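PDB 4GPS: decapping and exoribonuclease protein 1 from Kluyveromyces lactis, which removes NAD caps and other cap structures from the 5' ends of RNAs in a reaction that needs a divalent metal cation, and degrades RNA as a 5'-3' exoribonuclease. Local coordinates for residues D138-Y143 with N232-Y237; S59-C64 with T409-P414; K87-C92 with Q165-T170; D348-I353 with F368-A373. All coordinates share one frame; numbering follows the deposited sequence.

Contact 1 of 4, residues D138-Y143 with N232-Y237; sequences DLTKGY and NKKICY
Leu139 meets Tyr237 through its backbone, the carbonyl O lying 3.8 Å from CE2 of the tyrosine ring, while its side chain reaches Thr238 and Leu242 further along the partner helix. Next, Thr140 brings OG1 to 3.6 Å from CE of Lys234; this hydroxyl is buried by the contact and finds no polar partner. Lys141 contributes its carbonyl rather than its amine. Its O sits at the edge of the Tyr237 ring, near the ring plane, and takes a possible hydrogen bond from OH at 2.9 Å. The O of Gly142 is 2.7 Å from the same OH, and a single phenolic proton has to choose between the two.

This loop, which runs between helices 128-131 and 156-167, folds here into two overlapping beta turns, type I from Asp138 to Lys141 and type II from Thr140 to Tyr143. Gly142, at phi 75°, takes the third position of the second turn, and in this turn the carbonyls of Lys141 and Gly142 both face the hydroxyl of a residue in the first turns of helix 233-246. That helix also carries the metal ligand Glu243, and its start is marked by an Asx motif in which Asn232 OD1 accepts from Ile235 N.

Tyr143 ends the second turn. Its CA stands over a face of Tyr237, 3.8 Å from the centroid, and the two rings meet obliquely, with planes at 58°. A chi1 of 164° turns the Tyr143 ring away from its own amide nitrogen and on to Lys233 and Lys234. CG of Lys234 covers one face, CD comes within 3.7 Å of CE2, and the lysine chain crosses the tyrosine at about a right angle.

Contact 2 of 4, residues S59-C64 with T409-P414; sequences SLVLSC and TLSISP
An antiparallel beta ladder joins strand 60-63 to strand 409-414, with Leu60 facing Ile412 and Leu62 facing Leu410 as hydrogen-bonded pairs. Each pair is closed by two backbone bonds: Leu60 N to Ile412 O with Ile412 N to Leu60 O, and Leu62 N to Leu410 O with Leu410 N to Leu62 O. The shortest of the four, Leu410 N to Leu62 O, is 2.7 Å. Between and beyond them, Val61 with Ser411 and Ser63 with Thr409 are non-hydrogen-bonded pairs.

The leucines and Ile412 share one face. Leu60 and Ile412 run alongside each other in the same direction, with CD2 of the former 4.1 Å from CD1 of the latter. Cys64 SG touches Leu410 CB at 3.9 Å. Helix 370-393 covers this side, through Asn387, Val383 and Leu391.

The other face is mixed. Val61 places CG1 anti to its backbone N (chi1 177°), where it meets Thr409 CG2 at 3.8 Å, while its CG2 lies near Ser411 OG. At the end of the ladder a water links Thr409 OG1, at 2.6 Å, to Ser63 OG. Backbone bonds therefore set the alignment of the strands, and the side chains divide the ladder into an apolar face turned to the helix and a partly polar one bearing hydroxyls and water.

Contact 3 of 4, residues K87-C92 with Q165-T170; sequences KEVHNC and QRYEKT
Tyr167, His90 and Arg166 give up the most surface where the C-terminal part of helix 156-167 lies on strand 86-95. The Tyr167 ring is clamped. Over one face stands Val89 CG2, 3.9 Å from the centroid and offset toward the rim, and over the opposite face, above the centre, comes Thr170 CB, three residues later in the chain. The still closer approach modelled between Val89 CB and the ring is doubtful. The first torsion of Tyr167 (chi1 -165°) puts its ring on the far side of CB from the amide nitrogen, where it crosses the valine at about a right angle; His266 meets it as well.

Val89 and His90 can both turn toward the helix because they form a classic beta bulge opposite Ile264 of strand 259-268, an interruption of the usual alternation of side chains in a strand.

His90 brings CD2 to 4.0 Å from Tyr167 CD1, an oblique approach. With an alanine at Tyr167, the ring between Val89 and Thr170 would be gone, and His90 CD2 is likely to lose the neighbour at its side. Over a face of the imidazole lies Arg166 CD, 4.2 Å from its centroid. The guanidinium stands almost perpendicular to the ring, at 85°, and presents its edge to His90 CE1, with NE at 3.7 Å. Asn104 ND2 is hydrogen-bonded to His90 ND1, while Arg166 also makes a cation-pi contact with Trp103.

Contact 4 of 4, residues D348-I353 with F368-A373; sequences DIYHKI and FNPNVA
The capped start of helix 370-393 meets the end of helix 346-353 here, with Pro370 set against Tyr350 and Ile353. The proline approaches the tyrosine ring obliquely, its CG 3.9 Å from CE1. Ile353 also packs on Pro370, although the closeness modelled between their carbons is doubtful. With chi1 at 180°, the ring of Tyr350 swings opposite its amide nitrogen and extends the phenol toward the start of the second helix. The firm partner of its hydroxyl lies outside the two helices: a hydrogen bond joins it to Val76 O. A phenylalanine at Tyr350 could keep the ring on the proline, but Val76 O would probably be left without its phenolic mate.

A water bridges the backbones, donating to Ile353 O at 3.0 Å and to Phe368 O at 2.6 Å, and thus satisfies carbonyls at the close of one helix and just before the other. Asn369 OD1 accepts from Asn371 N at 2.8 Å, in the carbonyl plane and on a lone pair, while its ND2 is hydrogen-bonded to Val72 O and Tyr74 O. Asparagine at the N-cap with proline directly after it is a classic way to begin an alpha helix.

How the contacts relate
The four contacts do not touch one another, and they bring together segments of very different separation in the chain. Contact 2 joins strands near the two ends of the modelled chain, so contacts 1, 3 and 4 are all nested inside its loop; contacts 1 and 3 cross along the sequence. The closest approach is between contacts 2 and 4, about 10 Å between nearest atoms, and both involve helix 370-393. Contacts 3 and 4 lie on opposite sides of the chain's centre. Contact 1 comes nearest the metal site, its Leu139 side chain being about 9 Å from those of Glu243 and Ile294. In contact 4, the Ile353 side chain is about 11 Å from that of Gln317, a probable substrate-binding residue.

Contact 1 of 4, residues D138-Y143 with N232-Y237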
# COMPACT_ATOMS: atom_id res chain seq x y z
N ASP A 138 2.55 20.08 -18.96
CA ASP A 138 2.14 20.67 -17.70
C ASP A 138 1.10 19.76 -17.05
O ASP A 138 -0.02 19.68 -17.55
CB ASP A 138 1.54 22.06 -17.95
CG ASP A 138 1.27 22.83 -16.66
OD1 ASP A 138 2.24 23.14 -15.94
OD2 ASP A 138 0.10 23.12 -16.34
N LEU A 139 1.48 19.08 -15.96
CA LEU A 139 0.57 18.19 -15.26
C LEU A 139 -0.48 18.97 -14.49
O LEU A 139 -1.27 18.41 -13.74
CB LEU A 139 1.33 17.32 -14.25
CG LEU A 139 2.37 16.35 -14.79
CD1 LEU A 139 3.12 15.71 -13.63
CD2 LEU A 139 1.69 15.30 -15.63
N THR A 140 -0.50 20.27 -14.69
CA THR A 140 -1.43 21.12 -13.97
C THR A 140 -2.48 21.71 -14.91
O THR A 140 -3.44 22.34 -14.47
CB THR A 140 -0.61 22.21 -13.21
OG1 THR A 140 -0.69 21.93 -11.80
CG2 THR A 140 -1.08 23.64 -13.53
N LYS A 141 -2.30 21.48 -16.21
CA LYS A 141 -3.23 21.97 -17.22
C LYS A 141 -4.61 21.35 -16.97
O LYS A 141 -4.72 20.16 -16.69
CB LYS A 141 -2.71 21.59 -18.61
CG LYS A 141 -3.45 22.22 -19.76
CD LYS A 141 -2.76 21.88 -21.07
CE LYS A 141 -3.72 21.98 -22.23
NZ LYS A 141 -4.92 21.15 -21.95
N GLY A 142 -5.65 22.17 -17.03
CA GLY A 142 -7.00 21.67 -16.80
C GLY A 142 -7.33 21.38 -15.34
O GLY A 142 -8.21 20.57 -15.05
N TYR A 143 -6.62 22.02 -14.42
CA TYR A 143 -6.87 21.83 -12.99
C TYR A 143 -8.10 22.62 -12.55
O TYR A 143 -8.82 22.22 -11.63
CB TYR A 143 -5.66 22.25 -12.17
CG TYR A 143 -5.94 22.46 -10.69
CD1 TYR A 143 -6.44 21.43 -9.90
CD2 TYR A 143 -5.70 23.70 -10.09
CE1 TYR A 143 -6.69 21.63 -8.55
CE2 TYR A 143 -5.95 23.91 -8.74
CZ TYR A 143 -6.45 22.88 -7.97
OH TYR A 143 -6.68 23.10 -6.64
N ASN A 232 -4.54 18.07 0.05
CA ASN A 232 -4.04 19.08 -0.89
C ASN A 232 -4.61 18.77 -2.28
O ASN A 232 -4.21 17.80 -2.92
CB ASN A 232 -2.49 19.06 -0.93
CG ASN A 232 -1.91 20.17 -1.82
OD1 ASN A 232 -2.36 20.38 -2.95
ND2 ASN A 232 -0.90 20.87 -1.31
N LYS A 233 -5.53 19.61 -2.75
CA LYS A 233 -6.20 19.41 -4.04
C LYS A 233 -5.34 19.51 -5.29
O LYS A 233 -5.61 18.83 -6.27
CB LYS A 233 -7.38 20.39 -4.18
CG LYS A 233 -8.51 20.17 -3.18
CD LYS A 233 -9.68 21.16 -3.40
CE LYS A 233 -10.83 20.91 -2.40
NZ LYS A 233 -12.04 21.78 -2.63
N LYS A 234 -4.32 20.37 -5.28
CA LYS A 234 -3.46 20.55 -6.44
C LYS A 234 -2.51 19.38 -6.63
O LYS A 234 -2.41 18.84 -7.73
CB LYS A 234 -2.66 21.86 -6.31
CG LYS A 234 -2.03 22.33 -7.61
CD LYS A 234 -2.33 23.81 -7.88
CE LYS A 234 -1.82 24.24 -9.26
NZ LYS A 234 -1.88 25.71 -9.49
N ILE A 235 -1.83 18.98 -5.55
CA ILE A 235 -0.88 17.88 -5.61
C ILE A 235 -1.61 16.61 -6.06
O ILE A 235 -1.15 15.87 -6.94
CB ILE A 235 -0.20 17.62 -4.23
CG1 ILE A 235 0.96 18.58 -4.00
CG2 ILE A 235 0.39 16.21 -4.19
CD1 ILE A 235 0.59 20.01 -3.91
N CYS A 236 -2.77 16.38 -5.46
CA CYS A 236 -3.57 15.20 -5.79
C CYS A 236 -4.02 15.22 -7.26
O CYS A 236 -4.00 14.18 -7.94
CB CYS A 236 -4.75 15.12 -4.81
SG CYS A 236 -5.98 13.94 -5.25
N TYR A 237 -4.38 16.39 -7.78
CA TYR A 237 -4.78 16.51 -9.17
C TYR A 237 -3.65 16.27 -10.17
O TYR A 237 -3.87 15.67 -11.22
CB TYR A 237 -5.38 17.90 -9.43
CG TYR A 237 -5.69 18.13 -10.89
CD1 TYR A 237 -6.93 17.78 -11.42
CD2 TYR A 237 -4.72 18.62 -11.75
CE1 TYR A 237 -7.19 17.92 -12.79
CE2 TYR A 237 -4.96 18.76 -13.10
CZ TYR A 237 -6.18 18.41 -13.62
OH TYR A 237 -6.40 18.54 -14.96

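Contact 2 of 4, residues S59-C64 with T409-P414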
# COMPACT_ATOMS: atom_id res chain seq x y z
N SER A 59 -12.28 -3.95 27.12
CA SER A 59 -11.26 -3.10 26.51
C SER A 59 -9.82 -3.54 26.80
O SER A 59 -9.58 -4.50 27.53
CB SER A 59 -11.41 -1.65 26.97
OG SER A 59 -12.58 -1.09 26.42
N LEU A 60 -8.87 -2.83 26.21
CA LEU A 60 -7.46 -3.14 26.38
C LEU A 60 -6.56 -1.98 26.01
O LEU A 60 -6.71 -1.38 24.94
CB LEU A 60 -7.06 -4.32 25.51
CG LEU A 60 -5.55 -4.30 25.29
CD1 LEU A 60 -4.87 -4.90 26.52
CD2 LEU A 60 -5.16 -5.05 24.03
N VAL A 61 -5.64 -1.63 26.91
CA VAL A 61 -4.66 -0.60 26.60
C VAL A 61 -3.33 -1.34 26.73
O VAL A 61 -3.09 -2.02 27.72
CB VAL A 61 -4.75 0.63 27.50
CG1 VAL A 61 -3.64 1.61 27.15
CG2 VAL A 61 -6.08 1.35 27.25
N LEU A 62 -2.49 -1.24 25.70
CA LEU A 62 -1.23 -1.96 25.66
C LEU A 62 -0.16 -1.17 24.95
O LEU A 62 -0.34 -0.76 23.80
CB LEU A 62 -1.45 -3.27 24.92
CG LEU A 62 -0.76 -4.54 25.40
CD1 LEU A 62 -1.15 -5.66 24.46
CD2 LEU A 62 0.73 -4.36 25.43
N SER A 63 0.96 -0.93 25.63
CA SER A 63 2.06 -0.22 25.01
C SER A 63 2.77 -1.21 24.07
O SER A 63 2.95 -2.38 24.41
CB SER A 63 3.03 0.26 26.08
OG SER A 63 4.31 0.46 25.51
N CYS A 64 3.15 -0.73 22.89
CA CYS A 64 3.84 -1.57 21.92
C CYS A 64 5.11 -0.88 21.51
O CYS A 64 5.74 -1.30 20.53
CB CYS A 64 2.97 -1.77 20.67
SG CYS A 64 1.48 -2.74 20.94
N THR A 409 1.12 3.30 21.57
CA THR A 409 0.28 2.64 22.56
C THR A 409 -1.00 2.18 21.85
O THR A 409 -1.72 2.98 21.25
CB THR A 409 -0.10 3.57 23.71
OG1 THR A 409 1.04 3.75 24.57
CG2 THR A 409 -1.25 2.97 24.53
N LEU A 410 -1.25 0.88 21.90
CA LEU A 410 -2.41 0.27 21.26
C LEU A 410 -3.65 0.30 22.16
O LEU A 410 -3.57 -0.08 23.31
CB LEU A 410 -2.08 -1.20 20.90
CG LEU A 410 -3.27 -2.11 20.57
CD1 LEU A 410 -3.89 -1.63 19.27
CD2 LEU A 410 -2.84 -3.58 20.48
N SER A 411 -4.78 0.76 21.62
CA SER A 411 -6.06 0.81 22.35
C SER A 411 -7.18 0.06 21.62
O SER A 411 -7.47 0.36 20.47
CB SER A 411 -6.52 2.25 22.56
OG SER A 411 -5.95 2.77 23.73
N ILE A 412 -7.82 -0.89 22.30
CA ILE A 412 -8.91 -1.66 21.73
C ILE A 412 -10.15 -1.62 22.64
O ILE A 412 -10.10 -2.02 23.80
CB ILE A 412 -8.53 -3.15 21.51
CG1 ILE A 412 -7.27 -3.25 20.66
CG2 ILE A 412 -9.65 -3.86 20.76
CD1 ILE A 412 -6.84 -4.69 20.34
N SER A 413 -11.26 -1.14 22.12
CA SER A 413 -12.50 -1.08 22.89
C SER A 413 -13.61 -1.50 21.94
O SER A 413 -13.56 -1.23 20.74
CB SER A 413 -12.73 0.33 23.41
OG SER A 413 -12.49 1.24 22.37
N PRO A 414 -14.64 -2.15 22.48
CA PRO A 414 -15.76 -2.61 21.65
C PRO A 414 -16.59 -1.49 21.06
O PRO A 414 -16.79 -0.47 21.70
CB PRO A 414 -16.56 -3.49 22.61
CG PRO A 414 -16.37 -2.81 23.91
CD PRO A 414 -14.91 -2.39 23.91
O HOH W 1 3.49 3.05 23.92

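Contact 3 of 4, residues K87-C92 with Q165-T170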
# COMPACT_ATOMS: atom_id res chain seq x y z
N LYS A 87 0.68 -14.17 -3.47
CA LYS A 87 0.21 -14.35 -4.84
C LYS A 87 -1.09 -13.64 -5.15
O LYS A 87 -1.88 -13.34 -4.25
CB LYS A 87 0.09 -15.85 -5.18
CG LYS A 87 -0.66 -16.67 -4.15
CD LYS A 87 -0.53 -18.19 -4.46
CE LYS A 87 -0.94 -19.09 -3.28
NZ LYS A 87 -2.31 -18.77 -2.79
N GLU A 88 -1.31 -13.33 -6.42
CA GLU A 88 -2.56 -12.72 -6.81
C GLU A 88 -3.55 -13.88 -6.92
O GLU A 88 -3.30 -14.82 -7.64
CB GLU A 88 -2.47 -12.04 -8.16
CG GLU A 88 -3.85 -11.49 -8.55
CD GLU A 88 -3.85 -10.68 -9.82
OE1 GLU A 88 -4.14 -11.22 -10.90
OE2 GLU A 88 -3.54 -9.49 -9.74
N VAL A 89 -4.67 -13.82 -6.20
CA VAL A 89 -5.65 -14.90 -6.26
C VAL A 89 -6.88 -14.52 -7.11
O VAL A 89 -7.58 -15.39 -7.59
CB VAL A 89 -6.09 -15.34 -4.83
CG1 VAL A 89 -4.86 -15.87 -4.04
CG2 VAL A 89 -6.72 -14.17 -4.09
N HIS A 90 -7.15 -13.23 -7.29
CA HIS A 90 -8.27 -12.77 -8.13
C HIS A 90 -7.94 -11.34 -8.53
O HIS A 90 -7.05 -10.72 -7.94
CB HIS A 90 -9.58 -12.72 -7.34
CG HIS A 90 -10.17 -14.05 -7.02
ND1 HIS A 90 -10.82 -14.82 -7.96
CD2 HIS A 90 -10.20 -14.76 -5.86
CE1 HIS A 90 -11.23 -15.95 -7.39
NE2 HIS A 90 -10.86 -15.93 -6.12
N ASN A 91 -8.62 -10.84 -9.55
CA ASN A 91 -8.49 -9.47 -9.94
C ASN A 91 -9.83 -9.09 -10.52
O ASN A 91 -10.63 -9.97 -10.82
CB ASN A 91 -7.36 -9.25 -10.94
CG ASN A 91 -7.54 -10.03 -12.19
OD1 ASN A 91 -8.48 -9.80 -12.95
ND2 ASN A 91 -6.63 -10.96 -12.43
N CYS A 92 -10.13 -7.80 -10.60
CA CYS A 92 -11.40 -7.39 -11.15
C CYS A 92 -11.42 -5.93 -11.50
O CYS A 92 -10.73 -5.12 -10.88
CB CYS A 92 -12.55 -7.67 -10.20
SG CYS A 92 -12.48 -6.74 -8.68
N GLN A 165 -15.66 -13.60 -0.21
CA GLN A 165 -16.60 -14.67 -0.45
C GLN A 165 -16.08 -15.62 -1.54
O GLN A 165 -16.26 -16.82 -1.44
CB GLN A 165 -17.94 -14.06 -0.86
CG GLN A 165 -18.89 -14.95 -1.60
CD GLN A 165 -20.26 -14.30 -1.77
OE1 GLN A 165 -20.95 -14.02 -0.77
NE2 GLN A 165 -20.67 -14.04 -3.03
N ARG A 166 -15.41 -15.09 -2.56
CA ARG A 166 -14.90 -15.91 -3.64
C ARG A 166 -13.69 -16.73 -3.27
O ARG A 166 -13.42 -17.74 -3.92
CB ARG A 166 -14.46 -15.07 -4.82
CG ARG A 166 -15.47 -14.66 -5.79
CD ARG A 166 -14.72 -13.86 -6.85
NE ARG A 166 -14.56 -14.57 -8.12
CZ ARG A 166 -15.49 -14.58 -9.08
NH1 ARG A 166 -16.64 -13.93 -8.92
NH2 ARG A 166 -15.25 -15.25 -10.20
N TYR A 167 -12.94 -16.27 -2.29
CA TYR A 167 -11.71 -16.94 -1.89
C TYR A 167 -11.76 -17.65 -0.55
O TYR A 167 -10.83 -18.33 -0.17
CB TYR A 167 -10.58 -15.90 -1.83
CG TYR A 167 -9.19 -16.49 -1.79
CD1 TYR A 167 -8.61 -17.02 -2.93
CD2 TYR A 167 -8.47 -16.56 -0.59
CE1 TYR A 167 -7.34 -17.60 -2.90
CE2 TYR A 167 -7.19 -17.14 -0.54
CZ TYR A 167 -6.63 -17.65 -1.71
OH TYR A 167 -5.37 -18.21 -1.70
N GLU A 168 -12.86 -17.51 0.17
CA GLU A 168 -12.93 -18.09 1.50
C GLU A 168 -12.65 -19.57 1.63
O GLU A 168 -11.98 -20.00 2.56
CB GLU A 168 -14.28 -17.75 2.12
CG GLU A 168 -15.12 -18.91 2.47
CD GLU A 168 -16.36 -18.42 3.12
OE1 GLU A 168 -16.25 -17.98 4.29
OE2 GLU A 168 -17.42 -18.45 2.46
N LYS A 169 -13.18 -20.33 0.70
CA LYS A 169 -12.97 -21.76 0.68
C LYS A 169 -11.49 -22.10 0.60
O LYS A 169 -11.07 -23.16 1.04
CB LYS A 169 -13.71 -22.38 -0.51
CG LYS A 169 -15.19 -22.03 -0.52
CD LYS A 169 -16.03 -23.02 -1.31
CE LYS A 169 -16.53 -24.15 -0.40
NZ LYS A 169 -17.14 -23.59 0.85
N THR A 170 -10.70 -21.18 0.05
CA THR A 170 -9.29 -21.39 -0.14
C THR A 170 -8.42 -20.87 1.01
O THR A 170 -7.20 -21.03 0.98
CB THR A 170 -8.83 -20.75 -1.46
OG1 THR A 170 -9.77 -21.09 -2.49
CG2 THR A 170 -7.43 -21.26 -1.86

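Contact 4 of 4, residues D348-I353 with F368-A373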
# COMPACT_ATOMS: atom_id res chain seq x y z
N ASP A 348 15.22 -1.39 -6.06
CA ASP A 348 15.66 -0.01 -6.29
C ASP A 348 15.09 0.94 -5.22
O ASP A 348 15.86 1.72 -4.63
CB ASP A 348 15.27 0.48 -7.69
CG ASP A 348 15.84 -0.41 -8.81
OD1 ASP A 348 17.07 -0.66 -8.82
OD2 ASP A 348 15.07 -0.85 -9.69
N ILE A 349 13.78 0.91 -4.97
CA ILE A 349 13.25 1.81 -3.93
C ILE A 349 13.92 1.45 -2.62
O ILE A 349 14.28 2.32 -1.87
CB ILE A 349 11.74 1.69 -3.67
CG1 ILE A 349 10.97 2.04 -4.91
CG2 ILE A 349 11.33 2.70 -2.60
CD1 ILE A 349 11.15 3.52 -5.29
N TYR A 350 14.12 0.16 -2.39
CA TYR A 350 14.76 -0.32 -1.15
C TYR A 350 16.16 0.27 -0.95
O TYR A 350 16.48 0.78 0.12
CB TYR A 350 14.91 -1.84 -1.16
CG TYR A 350 15.57 -2.33 0.08
CD1 TYR A 350 14.89 -2.31 1.30
CD2 TYR A 350 16.91 -2.74 0.08
CE1 TYR A 350 15.52 -2.67 2.50
CE2 TYR A 350 17.55 -3.10 1.28
CZ TYR A 350 16.84 -3.07 2.49
OH TYR A 350 17.44 -3.45 3.68
N HIS A 351 16.98 0.15 -1.98
CA HIS A 351 18.34 0.64 -1.93
C HIS A 351 18.35 2.16 -1.69
O HIS A 351 19.18 2.64 -0.94
CB HIS A 351 19.10 0.28 -3.23
CG HIS A 351 20.46 0.90 -3.33
ND1 HIS A 351 21.50 0.56 -2.49
CD2 HIS A 351 20.92 1.91 -4.12
CE1 HIS A 351 22.54 1.34 -2.75
NE2 HIS A 351 22.21 2.17 -3.73
N LYS A 352 17.43 2.90 -2.31
CA LYS A 352 17.40 4.35 -2.10
C LYS A 352 17.16 4.67 -0.61
O LYS A 352 17.73 5.62 -0.08
CB LYS A 352 16.31 4.98 -3.00
CG LYS A 352 16.37 6.52 -3.15
CD LYS A 352 15.47 6.96 -4.31
CE LYS A 352 15.56 8.47 -4.59
NZ LYS A 352 16.96 8.94 -4.91
N ILE A 353 16.35 3.86 0.09
CA ILE A 353 16.08 4.13 1.51
C ILE A 353 16.90 3.34 2.53
O ILE A 353 16.77 3.58 3.73
CB ILE A 353 14.56 3.98 1.88
CG1 ILE A 353 14.09 2.55 1.68
CG2 ILE A 353 13.70 4.90 0.99
CD1 ILE A 353 12.63 2.38 2.01
N PHE A 368 13.33 5.82 9.52
CA PHE A 368 12.55 5.27 8.39
C PHE A 368 13.23 4.04 7.77
O PHE A 368 13.34 3.89 6.55
CB PHE A 368 12.34 6.34 7.31
CG PHE A 368 11.85 7.67 7.83
CD1 PHE A 368 12.76 8.68 8.16
CD2 PHE A 368 10.49 7.90 8.02
CE1 PHE A 368 12.32 9.91 8.66
CE2 PHE A 368 10.04 9.12 8.52
CZ PHE A 368 10.96 10.13 8.84
N ASN A 369 13.69 3.14 8.63
CA ASN A 369 14.36 1.95 8.14
C ASN A 369 13.31 0.88 7.74
O ASN A 369 12.53 0.44 8.58
CB ASN A 369 15.28 1.41 9.24
CG ASN A 369 16.26 0.37 8.73
OD1 ASN A 369 15.89 -0.58 8.03
ND2 ASN A 369 17.52 0.53 9.10
N PRO A 370 13.32 0.45 6.46
CA PRO A 370 12.36 -0.57 6.02
C PRO A 370 12.45 -1.85 6.87
O PRO A 370 11.48 -2.60 6.97
CB PRO A 370 12.75 -0.85 4.58
CG PRO A 370 13.64 0.28 4.20
CD PRO A 370 14.33 0.71 5.43
N ASN A 371 13.62 -2.11 7.46
CA ASN A 371 13.79 -3.32 8.25
C ASN A 371 13.08 -3.20 9.59
O ASN A 371 12.51 -4.17 10.08
CB ASN A 371 15.26 -3.64 8.43
CG ASN A 371 15.92 -4.00 7.12
OD1 ASN A 371 16.68 -3.19 6.55
ND2 ASN A 371 15.62 -5.20 6.61
N VAL A 372 13.11 -2.01 10.16
CA VAL A 372 12.39 -1.78 11.41
C VAL A 372 10.89 -1.82 11.08
O VAL A 372 10.11 -2.39 11.83
CB VAL A 372 12.81 -0.42 12.01
CG1 VAL A 372 11.91 -0.05 13.17
CG2 VAL A 372 14.27 -0.52 12.44
N ALA A 373 10.47 -1.25 9.95
CA ALA A 373 9.04 -1.30 9.57
C ALA A 373 8.62 -2.79 9.50
O ALA A 373 7.57 -3.18 10.01
CB ALA A 373 8.80 -0.62 8.21
O HOH W 2 14.70 5.41 5.01